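Local coordinates for protein TatD-related deoxyribonuclease (Thermotoga maritima, PDB 1J6O) that probably acts as a metal-dependent deoxyribonuclease of the TatD family, hydrolysing ester bonds in DNA, at residues E83-H88 and F122-E127. Residues are numbered along the deposited sequence; the frame is centred on the assembly and turned at random.
Sequences EDFIEH and FVEQIE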
loop_
_atom_site.group_PDB
_atom_site.type_symbol
_atom_site.label_atom_id
_atom_site.label_comp_id
_atom_site.label_asym_id
_atom_site.label_seq_id
_atom_site.Cartn_x
_atom_site.Cartn_y
_atom_site.Cartn_z
ATOM N N GLU A 83 -18.352 0.335 17.551
ATOM C CA GLU A 83 -17.612 0.803 18.711
ATOM C C GLU A 83 -16.370 -0.024 19.042
ATOM O O GLU A 83 -15.386 0.510 19.553
ATOM C CB GLU A 83 -18.547 0.845 19.950
ATOM N N ASP A 84 -16.408 -1.316 18.752
ATOM C CA ASP A 84 -15.275 -2.178 19.048
ATOM C C ASP A 84 -14.430 -2.491 17.830
ATOM O O ASP A 84 -13.735 -3.509 17.811
ATOM C CB ASP A 84 -15.786 -3.480 19.666
ATOM N N PHE A 85 -14.451 -1.618 16.827
ATOM C CA PHE A 85 -13.659 -1.896 15.622
ATOM C C PHE A 85 -12.152 -2.111 15.801
ATOM O O PHE A 85 -11.551 -2.955 15.117
ATOM C CB PHE A 85 -13.975 -0.851 14.534
ATOM C CG PHE A 85 -12.989 0.269 14.426
ATOM C CD1 PHE A 85 -13.166 1.440 15.158
ATOM C CD2 PHE A 85 -11.915 0.177 13.542
ATOM C CE1 PHE A 85 -12.290 2.515 15.010
ATOM C CE2 PHE A 85 -11.034 1.240 13.382
ATOM C CZ PHE A 85 -11.217 2.419 14.118
ATOM N N ILE A 86 -11.545 -1.393 16.729
ATOM C CA ILE A 86 -10.113 -1.561 16.944
ATOM C C ILE A 86 -9.830 -2.938 17.555
ATOM O O ILE A 86 -8.829 -3.580 17.228
ATOM C CB ILE A 86 -9.566 -0.450 17.851
ATOM C CG1 ILE A 86 -9.510 0.872 17.085
ATOM C CG2 ILE A 86 -8.155 -0.816 18.356
ATOM C CD1 ILE A 86 -8.571 0.847 15.906
ATOM N N GLU A 87 -10.704 -3.387 18.452
ATOM C CA GLU A 87 -10.525 -4.694 19.082
ATOM C C GLU A 87 -10.664 -5.778 18.027
ATOM O O GLU A 87 -9.984 -6.806 18.057
ATOM C CB GLU A 87 -11.587 -4.940 20.153
ATOM C CG GLU A 87 -11.313 -4.288 21.480
ATOM C CD GLU A 87 -12.011 -5.036 22.606
ATOM O OE1 GLU A 87 -13.240 -5.294 22.480
ATOM O OE2 GLU A 87 -11.332 -5.374 23.602
ATOM N N HIS A 88 -11.585 -5.552 17.105
ATOM C CA HIS A 88 -11.805 -6.512 16.049
ATOM C C HIS A 88 -10.571 -6.593 15.122
ATOM O O HIS A 88 -10.204 -7.679 14.681
ATOM C CB HIS A 88 -13.042 -6.121 15.266
ATOM C CG HIS A 88 -13.678 -7.267 14.550
ATOM N ND1 HIS A 88 -15.045 -7.413 14.447
ATOM C CD2 HIS A 88 -13.136 -8.302 13.862
ATOM C CE1 HIS A 88 -15.318 -8.485 13.723
ATOM N NE2 HIS A 88 -14.178 -9.043 13.356
ATOM N N PHE A 122 -8.582 7.291 11.887
ATOM C CA PHE A 122 -7.193 7.206 11.411
ATOM C C PHE A 122 -6.291 7.186 12.647
ATOM O O PHE A 122 -5.401 6.348 12.789
ATOM C CB PHE A 122 -6.890 8.419 10.535
ATOM C CG PHE A 122 -5.456 8.492 10.032
ATOM C CD1 PHE A 122 -4.739 7.340 9.716
ATOM C CD2 PHE A 122 -4.882 9.722 9.757
ATOM C CE1 PHE A 122 -3.477 7.421 9.119
ATOM C CE2 PHE A 122 -3.604 9.825 9.152
ATOM C CZ PHE A 122 -2.905 8.669 8.831
ATOM N N VAL A 123 -6.543 8.113 13.568
ATOM C CA VAL A 123 -5.738 8.163 14.781
ATOM C C VAL A 123 -5.821 6.853 15.557
ATOM O O VAL A 123 -4.820 6.342 16.034
ATOM C CB VAL A 123 -6.187 9.338 15.695
ATOM C CG1 VAL A 123 -5.584 9.183 17.089
ATOM C CG2 VAL A 123 -5.748 10.653 15.081
ATOM N N GLU A 124 -7.009 6.286 15.671
ATOM C CA GLU A 124 -7.146 5.048 16.397
ATOM C C GLU A 124 -6.393 3.875 15.768
ATOM O O GLU A 124 -5.903 3.002 16.489
ATOM C CB GLU A 124 -8.629 4.729 16.583
ATOM C CG GLU A 124 -9.359 5.913 17.235
ATOM C CD GLU A 124 -10.748 5.598 17.761
ATOM O OE1 GLU A 124 -11.534 4.980 17.026
ATOM O OE2 GLU A 124 -11.063 6.000 18.913
ATOM N N GLN A 125 -6.267 3.865 14.447
ATOM C CA GLN A 125 -5.551 2.770 13.787
ATOM C C GLN A 125 -4.034 2.982 13.908
ATOM O O GLN A 125 -3.253 2.012 14.016
ATOM C CB GLN A 125 -5.992 2.661 12.341
ATOM C CG GLN A 125 -7.389 2.056 12.257
ATOM C CD GLN A 125 -7.901 1.955 10.844
ATOM O OE1 GLN A 125 -7.586 1.000 10.126
ATOM N NE2 GLN A 125 -8.683 2.935 10.429
ATOM N N ILE A 126 -3.616 4.248 13.881
ATOM C CA ILE A 126 -2.205 4.561 14.021
ATOM C C ILE A 126 -1.838 4.071 15.427
ATOM O O ILE A 126 -0.780 3.458 15.631
ATOM C CB ILE A 126 -1.981 6.088 13.949
ATOM C CG1 ILE A 126 -2.165 6.560 12.512
ATOM C CG2 ILE A 126 -0.613 6.451 14.516
ATOM C CD1 ILE A 126 -2.160 8.094 12.399
ATOM N N GLU A 127 -2.700 4.349 16.413
ATOM C CA GLU A 127 -2.416 3.911 17.788
ATOM C C GLU A 127 -2.354 2.393 17.890
ATOM O O GLU A 127 -1.514 1.840 18.633
ATOM C CB GLU A 127 -3.447 4.485 18.771
ATOM C CG GLU A 127 -3.370 5.990 18.766
ATOM C CD GLU A 127 -4.326 6.672 19.737
ATOM O OE1 GLU A 127 -5.528 6.333 19.760
ATOM O OE2 GLU A 127 -3.866 7.578 20.438
#
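Phe85, in the first turn of helix 85-92, points the outer rim of its ring at helix 115-132, where Glu124 meets it at CE1 and Gln125 at CE2. Phe85 CE1 lies 3.3 Å from Glu124 OE1, close to the ring plane, with the carboxylate plane turned 38° from the ring. Across CZ, Phe85 CE2 meets the aliphatic Gln125 CG at 3.9 Å, and the amide of that residue stands almost perpendicular to the ring, at 88°. Arg120 and Val121, one turn back on helix 115-132, also touch this phenylalanine. Next in sequence, Ile86 places CG1 over one face of the Phe85 ring, toward its rim. Its CG1 branch sits anti to the carbonyl carbon (chi1 -73°) and carries CD1 to the second helix, where it rests 3.5 Å from the backbone Glu124 O and 3.9 Å from Glu124 CB. The two helices flank strand 98-107 in sequence, and the contact joins neighbouring helices on the outside of the TIM-barrel-type fold. The Gln125 side chain lies about 7 Å from that of Glu103, a predicted metal ligand, without touching it. The polar ends are held by other residues: Glu124 OE1 forms a salt bridge with Arg120, while the Gln125 amide bonds to Val73 N and Val121 O, fixing its rotation. Van der Waals packing therefore joins the segments, probably aided by weak electrostatic attraction between the ring's hydrogen-bearing edge and the carboxylate.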